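Local coordinates for protein probable sugar kinase (Clostridium perfringens, PDB 3KZH) that probably phosphorylates a sugar or sugar-like substrate, as a kinase of the pfkB carbohydrate kinase family in the ribokinase clan, at residues A[130-133]-A[134-138]; A[83-86]-A[87-90]; A[39-43]-A[44-48]. All blocks are in the same frame, centred on the assembly; numbering follows the deposited sequence.

Three short-range contacts, met in series along the chain with none nested in or crossing another, illustrate how an alpha/beta kinase finishes its helices and strands. Nearest the N terminus, contact 3 (39-48) turns strand 32-42 of the four-stranded sheet into helix 44-54. Contact 2 (83-90) then closes a tight turn between strand 83-84, at the edge of the ten-stranded sheet, and strand 89-90. Contact 1 (130-138) is the short helix 131-135 and its exit toward strand 139-143, inside the same large sheet. Contact 2 touches both others: D87 packs against K130 and I133, and the hydroxyl of Y83 approaches R46. Contacts 1 and 3 do not meet.

Contact 1 of 3, residues A[130-133]-A[134-138]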
ATOM      1  N   LYS A 130      10.404 -24.563  11.565  1.00 34.51           N
ATOM      2  CA  LYS A 130       9.097 -24.856  10.979  1.00 35.15           C
ATOM      3  C   LYS A 130       9.051 -26.217  10.284  1.00 35.72           C
ATOM      4  O   LYS A 130       8.155 -26.462   9.477  1.00 36.10           O
ATOM      5  CB  LYS A 130       8.710 -23.759   9.972  1.00 34.59           C
ATOM      6  CG  LYS A 130       8.629 -22.336  10.517  1.00 34.89           C
ATOM      7  CD  LYS A 130       7.565 -22.182  11.587  1.00 35.40           C
ATOM      8  CE  LYS A 130       7.306 -20.730  11.907  1.00 34.35           C
ATOM      9  NZ  LYS A 130       8.541 -19.981  12.241  1.00 38.85           N
ATOM     10  N   ARG A 131       9.977 -27.113  10.637  1.00 36.41           N
ATOM     11  CA  ARG A 131      10.064 -28.461  10.039  1.00 37.83           C
ATOM     12  C   ARG A 131       8.771 -29.284  10.100  1.00 35.89           C
ATOM     13  O   ARG A 131       8.454 -30.029   9.181  1.00 32.40           O
ATOM     14  CB  ARG A 131      11.215 -29.255  10.675  1.00 41.74           C
ATOM     15  CG  ARG A 131      11.102 -29.444  12.188  1.00 47.77           C
ATOM     16  CD  ARG A 131      12.123 -30.415  12.713  1.00 51.99           C
ATOM     17  NE  ARG A 131      11.830 -31.778  12.287  1.00 58.26           N
ATOM     18  CZ  ARG A 131      12.272 -32.872  12.902  1.00 61.23           C
ATOM     19  NH1 ARG A 131      13.039 -32.781  13.988  1.00 62.81           N
ATOM     20  NH2 ARG A 131      11.935 -34.067  12.432  1.00 61.71           N
ATOM     21  N   GLU A 132       7.999 -29.064  11.159  1.00 36.89           N
ATOM     22  CA  GLU A 132       6.736 -29.757  11.393  1.00 38.99           C
ATOM     23  C   GLU A 132       5.645 -29.331  10.401  1.00 37.11           C
ATOM     24  O   GLU A 132       4.722 -30.098  10.121  1.00 36.29           O
ATOM     25  CB  GLU A 132       6.288 -29.493  12.824  1.00 41.76           C
ATOM     26  CG  GLU A 132       5.479 -30.592  13.445  1.00 46.41           C
ATOM     27  CD  GLU A 132       5.160 -30.295  14.888  1.00 48.14           C
ATOM     28  OE1 GLU A 132       6.019 -30.571  15.753  1.00 45.90           O
ATOM     29  OE2 GLU A 132       4.055 -29.768  15.144  1.00 50.04           O
ATOM     30  N   ILE A 133       5.769 -28.118   9.861  1.00 34.29           N
ATOM     31  CA  ILE A 133       4.808 -27.620   8.878  1.00 32.39           C
ATOM     32  C   ILE A 133       5.048 -28.341   7.545  1.00 30.57           C
ATOM     33  O   ILE A 133       4.096 -28.745   6.879  1.00 25.62           O
ATOM     34  CB  ILE A 133       4.882 -26.073   8.706  1.00 31.82           C
ATOM     35  CG1 ILE A 133       4.767 -25.357  10.065  1.00 31.94           C
ATOM     36  CG2 ILE A 133       3.790 -25.577   7.725  1.00 32.63           C
ATOM     37  CD1 ILE A 133       3.452 -25.602  10.849  1.00 28.68           C
ATOM     38  N   PHE A 134       6.327 -28.555   7.221  1.00 29.56           N
ATOM     39  CA  PHE A 134       6.745 -29.258   6.006  1.00 31.62           C
ATOM     40  C   PHE A 134       6.414 -30.745   6.082  1.00 33.19           C
ATOM     41  O   PHE A 134       5.741 -31.273   5.199  1.00 33.30           O
ATOM     42  CB  PHE A 134       8.245 -29.106   5.771  1.00 29.27           C
ATOM     43  CG  PHE A 134       8.674 -27.725   5.391  1.00 29.22           C
ATOM     44  CD1 PHE A 134       8.611 -27.301   4.052  1.00 30.69           C
ATOM     45  CD2 PHE A 134       9.208 -26.855   6.354  1.00 28.17           C
ATOM     46  CE1 PHE A 134       9.082 -26.014   3.668  1.00 30.37           C
ATOM     47  CE2 PHE A 134       9.684 -25.569   5.992  1.00 28.93           C
ATOM     48  CZ  PHE A 134       9.623 -25.148   4.646  1.00 26.87           C
ATOM     49  N   GLU A 135       6.819 -31.383   7.183  1.00 34.16           N
ATOM     50  CA  GLU A 135       6.598 -32.816   7.419  1.00 35.73           C
ATOM     51  C   GLU A 135       5.138 -33.290   7.437  1.00 35.00           C
ATOM     52  O   GLU A 135       4.843 -34.400   6.972  1.00 36.02           O
ATOM     53  CB  GLU A 135       7.315 -33.265   8.701  1.00 36.36           C
ATOM     54  CG  GLU A 135       8.828 -33.132   8.631  1.00 37.84           C
ATOM     55  CD  GLU A 135       9.549 -33.464   9.926  1.00 39.23           C
ATOM     56  OE1 GLU A 135       9.007 -33.175  11.015  1.00 38.63           O
ATOM     57  OE2 GLU A 135      10.675 -34.005   9.850  1.00 40.68           O
ATOM     58  N   ASN A 136       4.238 -32.447   7.943  1.00 32.39           N
ATOM     59  CA  ASN A 136       2.816 -32.790   8.006  1.00 33.40           C
ATOM     60  C   ASN A 136       1.989 -32.255   6.829  1.00 31.70           C
ATOM     61  O   ASN A 136       0.764 -32.400   6.811  1.00 32.82           O
ATOM     62  CB  ASN A 136       2.204 -32.357   9.344  1.00 35.79           C
ATOM     63  CG  ASN A 136       2.842 -33.056  10.533  1.00 38.40           C
ATOM     64  OD1 ASN A 136       3.600 -32.446  11.285  1.00 38.67           O
ATOM     65  ND2 ASN A 136       2.557 -34.344  10.693  1.00 39.81           N
ATOM     66  N   ALA A 137       2.663 -31.634   5.858  1.00 27.67           N
ATOM     67  CA  ALA A 137       2.012 -31.110   4.661  1.00 26.87           C
ATOM     68  C   ALA A 137       1.822 -32.255   3.684  1.00 25.67           C
ATOM     69  O   ALA A 137       2.751 -33.035   3.465  1.00 25.00           O
ATOM     70  CB  ALA A 137       2.858 -30.024   4.031  1.00 26.55           C
ATOM     71  N   GLU A 138       0.620 -32.382   3.121  1.00 23.19           N
ATOM     72  CA  GLU A 138       0.351 -33.469   2.171  1.00 25.37           C
ATOM     73  C   GLU A 138       1.142 -33.231   0.890  1.00 23.04           C
ATOM     74  O   GLU A 138       1.748 -34.156   0.347  1.00 21.36           O
ATOM     75  CB  GLU A 138      -1.140 -33.593   1.852  1.00 26.76           C
ATOM     76  CG  GLU A 138      -2.090 -33.574   3.037  1.00 32.48           C
ATOM     77  CD  GLU A 138      -2.044 -34.839   3.885  1.00 35.37           C
ATOM     78  OE1 GLU A 138      -1.980 -35.952   3.310  1.00 36.88           O
ATOM     79  OE2 GLU A 138      -2.091 -34.717   5.130  1.00 35.81           O
TER
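R131 and E135, one helical turn apart, are joined twice, once through the backbone and once through a salt bridge at the outer surface. The backbone bond is nearly linear: E135 N donates a hydrogen bond to R131 O over 2.9 Å. Further out, R131 NH2 meets E135 OE2 at 2.9 Å, on the syn lone pair of that oxygen and close to the guanidinium plane. The second arm is weak, with R131 NE 3.4 Å from E135 OE1, and the carboxylate is turned 69° from the guanidinium, so the pair falls short of a flat two-pronged bridge. R131 sends CG between its own N and carbonyl carbon (chi1 59°) and bends again at chi3, which carries the guanidinium forward along the helix to its partner.

The inner side is tightly packed, where the short helix 131-135 lies against the large central sheet of a ribokinase-type fold. F134 is buried there; its CD2 lies 3.3 Å from K130 O, and its ring stacks on F157 of helix 147-157 while touching L10 and M62. I133 packs on L10 and M62 too, and its carbonyl O takes a hydrogen bond from Y8 as well as lying 3.4 Å from A137 CB. At its C-terminal end the helix runs out: N136 N bonds E132 O at 3.2 Å, from well above the carbonyl plane. The side chains of E132 and N136 run side by side in the same direction on the exposed surface, whereas A137, just beyond, is buried against L10 and Y8.

Contact 2 of 3, residues A[83-86]-A[87-90]; sequences YHMD and DSMV
S88 reaches back across a tight turn to M85, and its short side chain can be traced atom by atom. The bond from CA to CB is aimed at the preceding segment, and CB sits 3.2 Å from M85 O. With OG beside its own backbone N (chi1 -60°), the hydroxyl is directed back at M85 O and donates to it at 2.8 Å. The same carbonyl takes the backbone N-H of S88, with S88 N 3.1 Å from M85 O, so two donors of one residue grip one oxygen from the same face of its plane. OG also passes 3.7 Å from M85 CB and 3.9 Å from M85 CE. The buried hydroxyl has two partners, donating to M85 O and accepting from S63 N, so both roles are filled.

Around the bend, a water lies 2.8 Å from D87 N and accepts a hydrogen bond from it. D87 OD2 takes a hydrogen bond from N60 ND2, fastening the corner to strand 59-62, while the selenomethionine M85 packs inward on F61, I74 and S78. This is a type I beta turn from M85 to S88, reinforced by a serine hydroxyl, leading from the edge strand 83-84 of the large sheet into strand 89-90.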
ATOM      1  N   TYR A  83      -5.771 -17.765   2.703  1.00 17.35           N
ATOM      2  CA  TYR A  83      -4.496 -18.478   2.616  1.00 17.89           C
ATOM      3  C   TYR A  83      -3.701 -18.072   3.860  1.00 19.78           C
ATOM      4  O   TYR A  83      -3.364 -16.903   4.054  1.00 17.60           O
ATOM      5  CB  TYR A  83      -3.759 -18.271   1.267  1.00 16.21           C
ATOM      6  CG  TYR A  83      -3.484 -16.853   0.792  1.00 16.81           C
ATOM      7  CD1 TYR A  83      -2.196 -16.303   0.892  1.00 17.10           C
ATOM      8  CD2 TYR A  83      -4.492 -16.070   0.190  1.00 20.50           C
ATOM      9  CE1 TYR A  83      -1.903 -15.002   0.410  1.00 17.90           C
ATOM     10  CE2 TYR A  83      -4.210 -14.755  -0.304  1.00 19.51           C
ATOM     11  CZ  TYR A  83      -2.908 -14.234  -0.179  1.00 20.29           C
ATOM     12  OH  TYR A  83      -2.627 -12.938  -0.565  1.00 17.38           O
ATOM     13  N   HIS A  84      -3.542 -19.044   4.756  1.00 21.17           N
ATOM     14  CA  HIS A  84      -2.880 -18.879   6.055  1.00 19.13           C
ATOM     15  C   HIS A  84      -1.375 -18.672   6.001  1.00 18.37           C
ATOM     16  O   HIS A  84      -0.608 -19.567   5.659  1.00 15.62           O
ATOM     17  CB  HIS A  84      -3.272 -20.046   6.953  1.00 20.01           C
ATOM     18  CG  HIS A  84      -4.747 -20.318   6.951  1.00 25.80           C
ATOM     19  ND1 HIS A  84      -5.665 -19.444   7.500  1.00 26.44           N
ATOM     20  CD2 HIS A  84      -5.468 -21.321   6.398  1.00 26.07           C
ATOM     21  CE1 HIS A  84      -6.886 -19.897   7.278  1.00 24.63           C
ATOM     22  NE2 HIS A  84      -6.796 -21.033   6.614  1.00 25.13           N
HETATM   23  N   MSE A  85      -0.972 -17.470   6.389  1.00 19.63           N
HETATM   24  CA  MSE A  85       0.424 -17.056   6.366  1.00 22.50           C
HETATM   25  C   MSE A  85       1.100 -16.997   7.731  1.00 22.55           C
HETATM   26  O   MSE A  85       2.193 -16.438   7.850  1.00 21.49           O
HETATM   27  CB  MSE A  85       0.536 -15.691   5.671  1.00 22.57           C
HETATM   28  CG  MSE A  85       0.147 -15.674   4.215  1.00 21.96           C
HETATM   29 SE   MSE A  85       0.443 -13.911   3.504  1.00 23.41          SE
HETATM   30  CE  MSE A  85       2.352 -14.021   3.323  1.00 15.70           C
ATOM     31  N   ASP A  86       0.471 -17.615   8.731  1.00 24.13           N
ATOM     32  CA  ASP A  86       0.934 -17.649  10.128  1.00 27.72           C
ATOM     33  C   ASP A  86       2.389 -18.054  10.344  1.00 26.14           C
ATOM     34  O   ASP A  86       3.104 -17.428  11.127  1.00 26.83           O
ATOM     35  CB  ASP A  86       0.038 -18.593  10.945  1.00 31.77           C
ATOM     36  CG  ASP A  86      -1.431 -18.188  10.920  1.00 36.06           C
ATOM     37  OD1 ASP A  86      -2.045 -18.129   9.824  1.00 35.37           O
ATOM     38  OD2 ASP A  86      -1.978 -17.940  12.012  1.00 38.33           O
ATOM     39  N   ASP A  87       2.837 -19.041   9.578  1.00 25.07           N
ATOM     40  CA  ASP A  87       4.192 -19.562   9.687  1.00 25.04           C
ATOM     41  C   ASP A  87       5.259 -18.881   8.834  1.00 24.42           C
ATOM     42  O   ASP A  87       6.371 -19.401   8.711  1.00 24.08           O
ATOM     43  CB  ASP A  87       4.181 -21.077   9.432  1.00 25.07           C
ATOM     44  CG  ASP A  87       3.240 -21.814  10.363  1.00 24.10           C
ATOM     45  OD1 ASP A  87       3.485 -21.797  11.582  1.00 23.66           O
ATOM     46  OD2 ASP A  87       2.242 -22.391   9.879  1.00 27.38           O
ATOM     47  N   SER A  88       4.946 -17.698   8.304  1.00 25.04           N
ATOM     48  CA  SER A  88       5.875 -16.943   7.452  1.00 27.51           C
ATOM     49  C   SER A  88       7.005 -16.254   8.215  1.00 29.09           C
ATOM     50  O   SER A  88       6.943 -16.085   9.443  1.00 27.24           O
ATOM     51  CB  SER A  88       5.134 -15.874   6.637  1.00 25.98           C
ATOM     52  OG  SER A  88       4.146 -16.432   5.800  1.00 24.61           O
HETATM   53  N   MSE A  89       8.036 -15.856   7.470  1.00 31.52           N
HETATM   54  CA  MSE A  89       9.173 -15.137   8.042  1.00 35.00           C
HETATM   55  C   MSE A  89       8.931 -13.638   8.000  1.00 34.86           C
HETATM   56  O   MSE A  89       8.644 -13.084   6.942  1.00 34.84           O
HETATM   57  CB  MSE A  89      10.490 -15.471   7.317  1.00 36.46           C
HETATM   58  CG  MSE A  89      11.726 -14.687   7.844  1.00 37.34           C
HETATM   59 SE   MSE A  89      13.352 -15.146   6.958  1.00 50.64          SE
HETATM   60  CE  MSE A  89      13.303 -13.858   5.569  1.00 34.39           C
ATOM     61  N   VAL A  90       9.001 -13.009   9.166  1.00 35.36           N
ATOM     62  CA  VAL A  90       8.835 -11.568   9.281  1.00 38.21           C
ATOM     63  C   VAL A  90      10.188 -10.956   9.681  1.00 39.00           C
ATOM     64  O   VAL A  90      10.801 -11.379  10.662  1.00 38.51           O
ATOM     65  CB  VAL A  90       7.677 -11.176  10.280  1.00 39.13           C
ATOM     66  CG1 VAL A  90       6.354 -11.784   9.823  1.00 38.37           C
ATOM     67  CG2 VAL A  90       7.978 -11.622  11.723  1.00 43.15           C
TER
HETATM   68  O   HOH W   1       2.375 -19.953   7.006  1.00 22.56           O

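Contact 3 of 3, residues A[39-43]-A[44-48]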
ATOM      1  N   ILE A  39      -1.906  -0.590  -7.434  1.00 35.21           N
ATOM      2  CA  ILE A  39      -1.247  -1.457  -6.456  1.00 34.54           C
ATOM      3  C   ILE A  39      -1.798  -2.875  -6.635  1.00 32.24           C
ATOM      4  O   ILE A  39      -3.013  -3.084  -6.636  1.00 31.24           O
ATOM      5  CB  ILE A  39      -1.476  -0.999  -4.978  1.00 36.08           C
ATOM      6  CG1 ILE A  39      -1.156   0.486  -4.794  1.00 37.21           C
ATOM      7  CG2 ILE A  39      -0.573  -1.786  -4.031  1.00 36.72           C
ATOM      8  CD1 ILE A  39      -2.352   1.410  -5.006  1.00 41.27           C
ATOM      9  N   SER A  40      -0.899  -3.837  -6.825  1.00 31.74           N
ATOM     10  CA  SER A  40      -1.294  -5.235  -6.996  1.00 30.01           C
ATOM     11  C   SER A  40      -0.333  -6.186  -6.301  1.00 29.17           C
ATOM     12  O   SER A  40       0.838  -5.871  -6.114  1.00 27.98           O
ATOM     13  CB  SER A  40      -1.410  -5.596  -8.479  1.00 31.51           C
ATOM     14  OG  SER A  40      -0.174  -5.434  -9.152  1.00 31.80           O
ATOM     15  N   PHE A  41      -0.847  -7.353  -5.926  1.00 26.16           N
ATOM     16  CA  PHE A  41      -0.055  -8.383  -5.265  1.00 25.02           C
ATOM     17  C   PHE A  41       0.426  -9.429  -6.264  1.00 23.57           C
ATOM     18  O   PHE A  41      -0.352  -9.938  -7.076  1.00 23.24           O
ATOM     19  CB  PHE A  41      -0.863  -9.047  -4.152  1.00 23.45           C
ATOM     20  CG  PHE A  41      -1.363  -8.097  -3.102  1.00 21.26           C
ATOM     21  CD1 PHE A  41      -0.497  -7.173  -2.484  1.00 20.99           C
ATOM     22  CD2 PHE A  41      -2.704  -8.149  -2.693  1.00 21.15           C
ATOM     23  CE1 PHE A  41      -0.955  -6.310  -1.468  1.00 20.40           C
ATOM     24  CE2 PHE A  41      -3.177  -7.286  -1.675  1.00 20.28           C
ATOM     25  CZ  PHE A  41      -2.298  -6.371  -1.060  1.00 18.10           C
ATOM     26  N   GLY A  42       1.714  -9.746  -6.186  1.00 24.59           N
ATOM     27  CA  GLY A  42       2.321 -10.699  -7.096  1.00 23.06           C
ATOM     28  C   GLY A  42       3.202 -11.727  -6.428  1.00 21.45           C
ATOM     29  O   GLY A  42       3.188 -11.877  -5.203  1.00 17.15           O
ATOM     30  N   GLY A  43       4.039 -12.364  -7.250  1.00 20.52           N
ATOM     31  CA  GLY A  43       4.911 -13.438  -6.801  1.00 20.44           C
ATOM     32  C   GLY A  43       4.164 -14.707  -7.174  1.00 19.38           C
ATOM     33  O   GLY A  43       3.023 -14.872  -6.751  1.00 17.40           O
ATOM     34  N   VAL A  44       4.774 -15.567  -7.996  1.00 22.52           N
ATOM     35  CA  VAL A  44       4.176 -16.837  -8.472  1.00 22.48           C
ATOM     36  C   VAL A  44       3.514 -17.653  -7.357  1.00 20.88           C
ATOM     37  O   VAL A  44       2.337 -18.014  -7.449  1.00 15.61           O
ATOM     38  CB  VAL A  44       5.243 -17.729  -9.212  1.00 24.04           C
ATOM     39  CG1 VAL A  44       4.685 -19.114  -9.557  1.00 22.79           C
ATOM     40  CG2 VAL A  44       5.717 -17.044 -10.492  1.00 23.16           C
ATOM     41  N   CYS A  45       4.277 -17.874  -6.290  1.00 20.35           N
ATOM     42  CA  CYS A  45       3.834 -18.631  -5.130  1.00 19.75           C
ATOM     43  C   CYS A  45       2.666 -18.001  -4.384  1.00 20.72           C
ATOM     44  O   CYS A  45       1.772 -18.718  -3.928  1.00 19.33           O
ATOM     45  CB  CYS A  45       5.018 -18.894  -4.217  1.00 20.72           C
ATOM     46  SG  CYS A  45       6.224 -20.057  -4.942  1.00 15.57           S
ATOM     47  N   ARG A  46       2.635 -16.666  -4.324  1.00 21.49           N
ATOM     48  CA  ARG A  46       1.533 -15.947  -3.667  1.00 21.47           C
ATOM     49  C   ARG A  46       0.257 -16.037  -4.486  1.00 18.59           C
ATOM     50  O   ARG A  46      -0.832 -16.082  -3.923  1.00 16.36           O
ATOM     51  CB  ARG A  46       1.883 -14.473  -3.401  1.00 22.49           C
ATOM     52  CG  ARG A  46       0.995 -13.807  -2.320  1.00 21.46           C
ATOM     53  CD  ARG A  46       0.473 -12.443  -2.723  1.00 25.77           C
ATOM     54  NE  ARG A  46      -0.835 -12.539  -3.378  1.00 29.85           N
ATOM     55  CZ  ARG A  46      -1.013 -12.650  -4.687  1.00 28.72           C
ATOM     56  NH1 ARG A  46       0.034 -12.661  -5.487  1.00 31.99           N
ATOM     57  NH2 ARG A  46      -2.215 -12.850  -5.185  1.00 28.18           N
ATOM     58  N   ASN A  47       0.415 -16.070  -5.810  1.00 17.61           N
ATOM     59  CA  ASN A  47      -0.695 -16.192  -6.745  1.00 20.38           C
ATOM     60  C   ASN A  47      -1.258 -17.615  -6.651  1.00 20.72           C
ATOM     61  O   ASN A  47      -2.473 -17.789  -6.630  1.00 20.45           O
ATOM     62  CB  ASN A  47      -0.248 -15.902  -8.198  1.00 22.85           C
ATOM     63  CG  ASN A  47       0.391 -14.518  -8.379  1.00 26.38           C
ATOM     64  OD1 ASN A  47      -0.034 -13.536  -7.786  1.00 26.87           O
ATOM     65  ND2 ASN A  47       1.415 -14.451  -9.221  1.00 26.24           N
ATOM     66  N   ILE A  48      -0.375 -18.618  -6.548  1.00 19.04           N
ATOM     67  CA  ILE A  48      -0.793 -20.028  -6.442  1.00 19.16           C
ATOM     68  C   ILE A  48      -1.648 -20.220  -5.183  1.00 17.55           C
ATOM     69  O   ILE A  48      -2.776 -20.707  -5.278  1.00 10.91           O
ATOM     70  CB  ILE A  48       0.426 -21.030  -6.440  1.00 18.37           C
ATOM     71  CG1 ILE A  48       1.130 -21.009  -7.799  1.00 20.07           C
ATOM     72  CG2 ILE A  48      -0.033 -22.460  -6.148  1.00 16.68           C
ATOM     73  CD1 ILE A  48       2.466 -21.752  -7.859  1.00 17.37           C
TER
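G43 O, the carbonyl just before helix 44-54, is approached by two successive backbone N-H groups of the first turn. The sound bond comes from N47 N at 3.0 Å, almost in line with the carbonyl; R46 N, also 3.0 Å from G43 O, adds a weak one. The strand and helix segments stand at 90° to each other, so the chain must turn sharply here. G43 does this with backbone angles that only glycine takes easily, since a CB would be jammed against the preceding carbonyl oxygen.

R46 fills the inside of the corner. Its CG is anti to the backbone N (chi1 -161°), and bends at chi2 and chi3 bring the guanidinium back over the end of the strand. One face lies against F41, with CB of F41 3.5 Å above the plane and offset toward the rim. At the edge, NH1 makes a weak bond to G42 O at 3.3 Å. N47 OD1 lies so close to NH1 that the modelled distance is doubtful; the amide of N47 is itself held by a hydrogen bond from ND2 to D257 on helix 255-268. NH2 forms a salt bridge with E50 one turn along the helix, and NE has a weak bond to Y83 OH; these partners would be expected to steady the positive charge of a buried arginine and fix its rotation.

F41 meanwhile meets H77 and packs on S73 and I74 of helix 69-81, with E69 of the second subunit also against it. V44 leads away from the strand, its side chain about 6 Å from the beta-D-glucopyranose bound in the crystal. G42 and G43 form the di-glycine between the four-stranded lid of a ribokinase-type fold and the first helix of its alpha/beta body, with G43 as N-cap, consistent with ribokinase, where the corresponding di-glycine acts as the hinge for lid closure.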